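Local coordinates for conserved hypothetical protein NMB0706 (Neisseria meningitidis, PDB 1RV9) that is of unknown function but belongs to the multi-copper polyphenol oxidoreductase laccase family and has an alpha-beta-beta-alpha architecture, at residues A[114-119]-A[245-250]; A[162-167]-A[209-214]; A[21-26]-A[124-129]. All coordinates share one frame; numbering follows the deposited sequence.

Overall arrangement
The three contacts sample one chain at different depths. Contacts 1 and 2 lie in the buried core, whereas contact 3 is a partly buried edge about 17 Å, centre to centre, from the middle of the chain; R126 and A127 of its turn are exposed, while D125 and G128 are buried. Contact 1 joins two strands of one sheet through backbone hydrogen bonds and ends at a sulfate-binding arginine; contact 2 sets a helix on the other sheet with apolar touches and an arginine covered by leucine. Contacts 2 and 3 meet at that second sheet, through its neighbouring strands 160-164 and 119-125, with Y163 packed against W22. Contacts 1 and 2 also touch, at L119 with A210.

Contact 1 (A[114-119]-A[245-250]); sequences MTADCL and TGRMAS. With SO4 (sulfate ion), chain B.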
loop_
_atom_site.group_PDB
_atom_site.type_symbol
_atom_site.label_atom_id
_atom_site.label_comp_id
_atom_site.label_asym_id
_atom_site.label_seq_id
_atom_site.Cartn_x
_atom_site.Cartn_y
_atom_site.Cartn_z
ATOM N N MET A 114 4.569 3.111 -1.816
ATOM C CA MET A 114 5.405 3.409 -0.654
ATOM C C MET A 114 4.553 3.948 0.482
ATOM O O MET A 114 3.684 4.786 0.258
ATOM C CB MET A 114 6.457 4.446 -1.040
ATOM C CG MET A 114 7.388 3.987 -2.142
ATOM S SD MET A 114 8.390 5.349 -2.753
ATOM C CE MET A 114 7.290 6.046 -3.962
ATOM N N THR A 115 4.820 3.487 1.701
ATOM C CA THR A 115 4.032 3.917 2.851
ATOM C C THR A 115 4.816 3.947 4.161
ATOM O O THR A 115 5.921 3.418 4.255
ATOM C CB THR A 115 2.836 2.961 3.077
ATOM O OG1 THR A 115 3.331 1.667 3.441
ATOM C CG2 THR A 115 2.001 2.825 1.810
ATOM N N ALA A 116 4.206 4.567 5.166
ATOM C CA ALA A 116 4.748 4.662 6.518
ATOM C C ALA A 116 3.557 5.005 7.415
ATOM O O ALA A 116 3.577 5.996 8.140
ATOM C CB ALA A 116 5.821 5.750 6.606
ATOM N N ASP A 117 2.519 4.167 7.316
ATOM C CA ASP A 117 1.252 4.262 8.060
ATOM C C ASP A 117 0.067 4.055 7.120
ATOM O O ASP A 117 -0.870 3.325 7.443
ATOM C CB ASP A 117 1.063 5.618 8.758
ATOM C CG ASP A 117 1.765 5.701 10.109
ATOM O OD1 ASP A 117 2.295 4.679 10.598
ATOM O OD2 ASP A 117 1.778 6.808 10.685
ATOM N N CYS A 118 0.101 4.703 5.960
ATOM C CA CYS A 118 -1.001 4.557 5.015
ATOM C C CYS A 118 -1.118 3.110 4.562
ATOM O O CYS A 118 -0.148 2.357 4.580
ATOM C CB CYS A 118 -0.816 5.489 3.816
ATOM S SG CYS A 118 -1.055 7.235 4.234
ATOM N N LEU A 119 -2.314 2.724 4.140
ATOM C CA LEU A 119 -2.560 1.349 3.739
ATOM C C LEU A 119 -2.147 0.939 2.330
ATOM O O LEU A 119 -2.602 1.526 1.352
ATOM C CB LEU A 119 -4.046 1.030 3.913
ATOM C CG LEU A 119 -4.483 -0.372 3.490
ATOM C CD1 LEU A 119 -3.934 -1.404 4.472
ATOM C CD2 LEU A 119 -6.007 -0.431 3.439
ATOM N N THR A 245 10.387 10.567 8.421
ATOM C CA THR A 245 10.999 9.250 8.454
ATOM C C THR A 245 11.002 8.616 7.063
ATOM O O THR A 245 10.637 9.252 6.075
ATOM C CB THR A 245 10.257 8.341 9.479
ATOM O OG1 THR A 245 11.012 7.146 9.709
ATOM C CG2 THR A 245 8.865 7.980 8.979
ATOM N N GLY A 246 11.421 7.358 6.987
ATOM C CA GLY A 246 11.475 6.694 5.700
ATOM C C GLY A 246 10.160 6.094 5.242
ATOM O O GLY A 246 9.123 6.255 5.885
ATOM N N ARG A 247 10.215 5.410 4.108
ATOM C CA ARG A 247 9.046 4.750 3.545
ATOM C C ARG A 247 9.421 3.339 3.116
ATOM O O ARG A 247 10.457 3.134 2.485
ATOM C CB ARG A 247 8.536 5.510 2.316
ATOM C CG ARG A 247 7.995 6.903 2.607
ATOM C CD ARG A 247 6.671 6.846 3.349
ATOM N NE ARG A 247 6.112 8.179 3.565
ATOM C CZ ARG A 247 6.521 9.029 4.503
ATOM N NH1 ARG A 247 7.502 8.697 5.336
ATOM N NH2 ARG A 247 5.952 10.221 4.601
ATOM N N MET A 248 8.604 2.360 3.486
ATOM C CA MET A 248 8.864 1.005 3.031
ATOM C C MET A 248 7.943 0.859 1.827
ATOM O O MET A 248 7.234 1.804 1.473
ATOM C CB MET A 248 8.546 -0.042 4.108
ATOM C CG MET A 248 7.192 0.068 4.763
ATOM S SD MET A 248 7.249 1.023 6.287
ATOM C CE MET A 248 5.506 1.095 6.650
ATOM N N ALA A 249 7.945 -0.294 1.180
ATOM C CA ALA A 249 7.084 -0.443 0.017
ATOM C C ALA A 249 6.485 -1.823 -0.084
ATOM O O ALA A 249 7.002 -2.783 0.482
ATOM C CB ALA A 249 7.863 -0.139 -1.243
ATOM N N SER A 250 5.368 -1.900 -0.794
ATOM C CA SER A 250 4.700 -3.167 -1.033
ATOM C C SER A 250 4.726 -3.312 -2.542
ATOM O O SER A 250 4.191 -2.462 -3.271
ATOM C CB SER A 250 3.271 -3.133 -0.496
ATOM O OG SER A 250 3.296 -3.020 0.916
HETATM S S SO4 B . 3.173 11.240 2.286
HETATM O O1 SO4 B . 3.224 12.696 2.038
HETATM O O2 SO4 B . 4.488 10.643 1.979
HETATM O O3 SO4 B . 2.841 10.994 3.699
HETATM O O4 SO4 B . 2.150 10.628 1.420
HETATM O O HOH W 1 4.490 7.499 1.066
HETATM O O HOH W 2 4.389 -0.633 2.218
#
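The carbonyl oxygen T115 O is approached from several directions by the segment 245-250. T115 O accepts from M248 N at 3.0 Å, and R247 CA adds a longer CA-H...O contact. The M248 side chain then closes round the same oxygen: CG sits between the backbone N and the carbonyl carbon (chi1 50°), and a bend at the second torsion brings the thioether alongside the T115 carbonyl, with M248 SD and M248 CE both 3.4 Å from T115 O and the methyl also touching A116 CA. In return, T115 N donates to M248 O at 3.0 Å, which completes an antiparallel hydrogen-bonded pair; M248 O also receives a CA-H...O contact from M114 CA. On the sheet face that carries the T115 and M248 side chains, a water joins T115 OG1 to S250 OG.

Past T115 the strand 110-115 has ended, and R247 takes over the contact. The chain of R247 is bent at chi2 (-71°), which lays R247 CD 3.5 Å from A116 CB and turns the guanidinium toward the sulfate. R247 NH1 donates to G246 O at 3.0 Å, from well above that carbonyl's plane though within the arginine's own. The sulfate lies at an edge of the group, where R247 NH2 meets SO4 O2 at 3.0 Å and R247 NE adds a weak bond to the same oxygen. A second water lies within hydrogen-bonding distance of M114 O and SO4 O2 and takes a weak bond from R247 NE.

H82 and H52 also hydrogen-bond the sulfate through NE2, while C118 packs on H135 close by. The ion probably came from the crystallisation liquor, but its binding by an arginine and two histidines at the end of a sheet is consistent with a natural site for a phosphate-like or other anionic ligand.

Contact 2 (A[162-167]-A[209-214]); sequences AYLGPA and LARLIL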
loop_
_atom_site.group_PDB
_atom_site.type_symbol
_atom_site.label_atom_id
_atom_site.label_comp_id
_atom_site.label_asym_id
_atom_site.label_seq_id
_atom_site.Cartn_x
_atom_site.Cartn_y
_atom_site.Cartn_z
ATOM N N ALA A 162 -7.159 -9.591 -2.638
ATOM C CA ALA A 162 -6.453 -8.391 -2.216
ATOM C C ALA A 162 -5.668 -8.654 -0.949
ATOM O O ALA A 162 -6.099 -9.421 -0.086
ATOM C CB ALA A 162 -7.445 -7.257 -1.987
ATOM N N TYR A 163 -4.505 -8.023 -0.841
ATOM C CA TYR A 163 -3.676 -8.184 0.339
ATOM C C TYR A 163 -3.523 -6.840 1.027
ATOM O O TYR A 163 -3.133 -5.852 0.402
ATOM C CB TYR A 163 -2.293 -8.718 -0.038
ATOM C CG TYR A 163 -1.415 -8.998 1.158
ATOM C CD1 TYR A 163 -1.650 -10.101 1.976
ATOM C CD2 TYR A 163 -0.357 -8.149 1.481
ATOM C CE1 TYR A 163 -0.851 -10.353 3.092
ATOM C CE2 TYR A 163 0.445 -8.390 2.589
ATOM C CZ TYR A 163 0.195 -9.491 3.388
ATOM O OH TYR A 163 0.998 -9.730 4.482
ATOM N N LEU A 164 -3.849 -6.804 2.313
ATOM C CA LEU A 164 -3.727 -5.581 3.090
ATOM C C LEU A 164 -2.329 -5.581 3.700
ATOM O O LEU A 164 -2.019 -6.389 4.580
ATOM C CB LEU A 164 -4.789 -5.542 4.191
ATOM C CG LEU A 164 -6.229 -5.721 3.704
ATOM C CD1 LEU A 164 -7.175 -5.651 4.901
ATOM C CD2 LEU A 164 -6.579 -4.653 2.677
ATOM N N GLY A 165 -1.488 -4.672 3.215
ATOM C CA GLY A 165 -0.126 -4.577 3.700
ATOM C C GLY A 165 -0.019 -3.914 5.058
ATOM O O GLY A 165 -1.029 -3.543 5.652
ATOM N N PRO A 166 1.205 -3.738 5.571
ATOM C CA PRO A 166 1.419 -3.113 6.879
ATOM C C PRO A 166 0.966 -1.658 6.919
ATOM O O PRO A 166 1.419 -0.841 6.122
ATOM C CB PRO A 166 2.924 -3.269 7.089
ATOM C CG PRO A 166 3.464 -3.187 5.697
ATOM C CD PRO A 166 2.488 -4.034 4.906
ATOM N N ALA A 167 0.065 -1.345 7.846
ATOM C CA ALA A 167 -0.446 0.014 7.990
ATOM C C ALA A 167 -0.612 0.343 9.465
ATOM O O ALA A 167 -0.345 -0.490 10.335
ATOM C CB ALA A 167 -1.792 0.148 7.276
ATOM N N LEU A 209 -12.039 -0.749 6.998
ATOM C CA LEU A 209 -12.597 0.111 5.961
ATOM C C LEU A 209 -12.290 -0.490 4.595
ATOM O O LEU A 209 -13.150 -0.530 3.719
ATOM C CB LEU A 209 -12.009 1.526 6.055
ATOM C CG LEU A 209 -12.522 2.405 7.203
ATOM C CD1 LEU A 209 -11.673 3.668 7.307
ATOM C CD2 LEU A 209 -13.985 2.772 6.962
ATOM N N ALA A 210 -11.059 -0.959 4.413
ATOM C CA ALA A 210 -10.672 -1.556 3.141
ATOM C C ALA A 210 -11.464 -2.830 2.868
ATOM O O ALA A 210 -11.903 -3.054 1.745
ATOM C CB ALA A 210 -9.174 -1.851 3.127
ATOM N N ARG A 211 -11.646 -3.662 3.890
ATOM C CA ARG A 211 -12.401 -4.901 3.708
ATOM C C ARG A 211 -13.835 -4.611 3.287
ATOM O O ARG A 211 -14.387 -5.301 2.431
ATOM C CB ARG A 211 -12.401 -5.739 4.991
ATOM C CG ARG A 211 -11.046 -6.305 5.372
ATOM C CD ARG A 211 -11.177 -7.457 6.364
ATOM N NE ARG A 211 -9.889 -7.807 6.958
ATOM C CZ ARG A 211 -9.295 -7.098 7.914
ATOM N NH1 ARG A 211 -9.878 -6.004 8.391
ATOM N NH2 ARG A 211 -8.112 -7.472 8.386
ATOM N N LEU A 212 -14.440 -3.592 3.893
ATOM C CA LEU A 212 -15.812 -3.214 3.558
ATOM C C LEU A 212 -15.904 -2.780 2.101
ATOM O O LEU A 212 -16.773 -3.232 1.351
ATOM C CB LEU A 212 -16.284 -2.056 4.447
ATOM C CG LEU A 212 -16.797 -2.354 5.854
ATOM C CD1 LEU A 212 -17.038 -1.047 6.601
ATOM C CD2 LEU A 212 -18.088 -3.159 5.762
ATOM N N ILE A 213 -15.001 -1.890 1.705
ATOM C CA ILE A 213 -14.971 -1.376 0.346
ATOM C C ILE A 213 -14.694 -2.482 -0.671
ATOM O O ILE A 213 -15.377 -2.581 -1.691
ATOM C CB ILE A 213 -13.913 -0.249 0.232
ATOM C CG1 ILE A 213 -14.383 0.961 1.045
ATOM C CG2 ILE A 213 -13.685 0.133 -1.225
ATOM C CD1 ILE A 213 -13.326 2.035 1.242
ATOM N N LEU A 214 -13.702 -3.319 -0.388
ATOM C CA LEU A 214 -13.362 -4.412 -1.292
ATOM C C LEU A 214 -14.513 -5.406 -1.418
ATOM O O LEU A 214 -14.833 -5.853 -2.522
ATOM C CB LEU A 214 -12.104 -5.131 -0.800
ATOM C CG LEU A 214 -10.808 -4.325 -0.908
ATOM C CD1 LEU A 214 -9.729 -4.969 -0.051
ATOM C CD2 LEU A 214 -10.375 -4.243 -2.370
#
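L164 drives its two methyls between A210, R211 and L214, and so seals the helix layer onto the sheet of an alpha/beta fold. Strand 160-164 and its parallel neighbour 221-224 are linked by a long beta-alpha-beta crossover in which helix 206-217 runs back over the sheet; the axes of strand 162-164 and helix 209-214 approach to 10.2 Å, antiparallel at 168°. L164 CD2 presses on A210 CB at 3.8 Å and reaches L214 CD1 at 4.2 Å, the two leucine side chains running antiparallel alongside one another. One turn further along the helix, L214 CD1 meets A162 CB at 3.8 Å. The other methyl, L164 CD1, covers R211: it rests over one face of the guanidinium, 3.9 Å above the centre of its plane, and also touches R211 CG.

Torsions explain the reach. L164 CG stands anti to the carbonyl carbon (chi1 -54°), which sends the branch out from the strand, while R211 stays extended from CG to NE and brings its flat end back over that branch.

Further out, V222 packs on L164, R211 and L214, F123 backs A162 and L214, and helix 145-153 covers L214 through L146 and I150. Among the helix's backbone bonds, L214 N to A210 O at 2.8 Å links two of the contact residues, and the start of the helix is tied to the loop after the strand where A167 N hydrogen-bonds Y207 OH.

Contact 3 (A[21-26]-A[124-129]); sequences DWPAPA and CDRAGT
W22 and C124 make the sulfur-aromatic contact that lies at the inner side of this junction. C124 SG stands 4.2 Å from the centroid of the six-membered ring of W22, over the face and 24° off the ring normal. The sulfur is put there by a first torsion that sets SG between the backbone N and the carbonyl carbon (chi1 81°). The methyl of A24 and the sulfur of C124 lie side by side over one face of the indole, touching each other at 3.7 Å (A24 CB to C124 SG). M161 packs against all three residues from the adjoining strand.

Van der Waals packing continues with P25, which fits its ring mainly against the carbonyls of the turn and G128 CA. P25 CG lies 3.4 Å from R126 O and 3.6 Å from G128 CA, while P25 CD rests on D125 O and also reaches C124 SG, an apolar pair. G128 has no side chain where P25 CG comes in; separately, its phi is positive, which by itself favours glycine. P23 and R126 meet obliquely, P23 CG packing on R126 NH1 at 3.6 Å.

Polar links across the contact run through water. One molecule donates to P23 O and accepts from R126 NH1, meeting the guanidinium at its edge and in its plane. R126 NH2 has a weak bond to Y223 OH.

Within 124-129, the carboxylate of D125 ties the loop together. D125 OD1 accepts T129 N at 2.7 Å on its syn lone pair and is also bonded to A130 N, while D125 OD2 accepts T129 OG1 at 2.8 Å. G128 N to D125 O closes a type I beta turn, D125 to G128, in the hairpin connection between antiparallel strands 119-125 and 131-136, with the proline-containing loop 21-26 packed on its outside.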
loop_
_atom_site.group_PDB
_atom_site.type_symbol
_atom_site.label_atom_id
_atom_site.label_comp_id
_atom_site.label_asym_id
_atom_site.label_seq_id
_atom_site.Cartn_x
_atom_site.Cartn_y
_atom_site.Cartn_z
ATOM N N ASP A 21 1.102 -13.202 2.704
ATOM C CA ASP A 21 0.573 -14.506 3.063
ATOM C C ASP A 21 -0.838 -14.566 2.500
ATOM O O ASP A 21 -1.791 -14.081 3.112
ATOM C CB ASP A 21 0.545 -14.692 4.582
ATOM C CG ASP A 21 -0.182 -15.962 4.999
ATOM O OD1 ASP A 21 -0.210 -16.925 4.200
ATOM O OD2 ASP A 21 -0.714 -16.001 6.129
ATOM N N TRP A 22 -0.953 -15.134 1.307
ATOM C CA TRP A 22 -2.235 -15.275 0.642
ATOM C C TRP A 22 -2.148 -16.407 -0.374
ATOM O O TRP A 22 -1.056 -16.815 -0.765
ATOM C CB TRP A 22 -2.645 -13.950 -0.019
ATOM C CG TRP A 22 -1.718 -13.395 -1.082
ATOM C CD1 TRP A 22 -0.429 -13.773 -1.357
ATOM C CD2 TRP A 22 -2.017 -12.318 -1.977
ATOM N NE1 TRP A 22 0.087 -12.996 -2.371
ATOM C CE2 TRP A 22 -0.868 -12.096 -2.770
ATOM C CE3 TRP A 22 -3.152 -11.520 -2.189
ATOM C CZ2 TRP A 22 -0.817 -11.102 -3.754
ATOM C CZ3 TRP A 22 -3.104 -10.534 -3.167
ATOM C CH2 TRP A 22 -1.942 -10.336 -3.941
ATOM N N PRO A 23 -3.302 -16.944 -0.796
ATOM C CA PRO A 23 -3.327 -18.043 -1.767
ATOM C C PRO A 23 -3.077 -17.640 -3.217
ATOM O O PRO A 23 -3.650 -18.227 -4.136
ATOM C CB PRO A 23 -4.714 -18.645 -1.563
ATOM C CG PRO A 23 -5.539 -17.454 -1.202
ATOM C CD PRO A 23 -4.644 -16.711 -0.232
ATOM N N ALA A 24 -2.216 -16.651 -3.428
ATOM C CA ALA A 24 -1.923 -16.205 -4.785
ATOM C C ALA A 24 -1.204 -17.301 -5.565
ATOM O O ALA A 24 -0.448 -18.090 -4.992
ATOM C CB ALA A 24 -1.073 -14.941 -4.751
ATOM N N PRO A 25 -1.437 -17.368 -6.889
ATOM C CA PRO A 25 -0.793 -18.381 -7.731
ATOM C C PRO A 25 0.729 -18.244 -7.723
ATOM O O PRO A 25 1.261 -17.189 -7.386
ATOM C CB PRO A 25 -1.419 -18.139 -9.104
ATOM C CG PRO A 25 -1.750 -16.677 -9.076
ATOM C CD PRO A 25 -2.310 -16.495 -7.692
ATOM N N ALA A 26 1.415 -19.316 -8.102
ATOM C CA ALA A 26 2.875 -19.362 -8.089
ATOM C C ALA A 26 3.615 -18.324 -8.922
ATOM O O ALA A 26 4.800 -18.069 -8.679
ATOM C CB ALA A 26 3.338 -20.755 -8.481
ATOM N N CYS A 124 -4.352 -9.345 -7.243
ATOM C CA CYS A 124 -3.989 -10.315 -8.272
ATOM C C CYS A 124 -5.223 -11.175 -8.494
ATOM O O CYS A 124 -6.164 -11.115 -7.704
ATOM C CB CYS A 124 -2.800 -11.188 -7.847
ATOM S SG CYS A 124 -3.169 -12.588 -6.753
ATOM N N ASP A 125 -5.239 -11.935 -9.582
ATOM C CA ASP A 125 -6.362 -12.829 -9.838
ATOM C C ASP A 125 -5.881 -14.257 -9.582
ATOM O O ASP A 125 -4.676 -14.521 -9.574
ATOM C CB ASP A 125 -6.904 -12.645 -11.268
ATOM C CG ASP A 125 -5.886 -12.961 -12.342
ATOM O OD1 ASP A 125 -4.680 -12.744 -12.115
ATOM O OD2 ASP A 125 -6.304 -13.412 -13.433
ATOM N N ARG A 126 -6.820 -15.166 -9.345
ATOM C CA ARG A 126 -6.490 -16.560 -9.044
ATOM C C ARG A 126 -5.631 -17.243 -10.102
ATOM O O ARG A 126 -4.777 -18.070 -9.772
ATOM C CB ARG A 126 -7.779 -17.365 -8.841
ATOM C CG ARG A 126 -8.685 -16.835 -7.738
ATOM C CD ARG A 126 -8.242 -17.268 -6.341
ATOM N NE ARG A 126 -9.047 -16.612 -5.309
ATOM C CZ ARG A 126 -9.023 -16.922 -4.015
ATOM N NH1 ARG A 126 -8.234 -17.892 -3.570
ATOM N NH2 ARG A 126 -9.786 -16.254 -3.160
ATOM N N ALA A 127 -5.852 -16.898 -11.367
ATOM C CA ALA A 127 -5.109 -17.502 -12.473
ATOM C C ALA A 127 -3.739 -16.881 -12.722
ATOM O O ALA A 127 -2.946 -17.409 -13.498
ATOM C CB ALA A 127 -5.944 -17.444 -13.748
ATOM N N GLY A 128 -3.466 -15.752 -12.072
ATOM C CA GLY A 128 -2.181 -15.101 -12.243
ATOM C C GLY A 128 -1.968 -14.463 -13.602
ATOM O O GLY A 128 -0.988 -14.764 -14.290
ATOM N N THR A 129 -2.878 -13.579 -13.998
ATOM C CA THR A 129 -2.748 -12.900 -15.286
ATOM C C THR A 129 -2.660 -11.385 -15.113
ATOM O O THR A 129 -2.346 -10.666 -16.057
ATOM C CB THR A 129 -3.938 -13.200 -16.216
ATOM O OG1 THR A 129 -5.103 -12.516 -15.741
ATOM C CG2 THR A 129 -4.214 -14.702 -16.267
HETATM O O HOH W 3 -6.063 -19.185 -4.331
#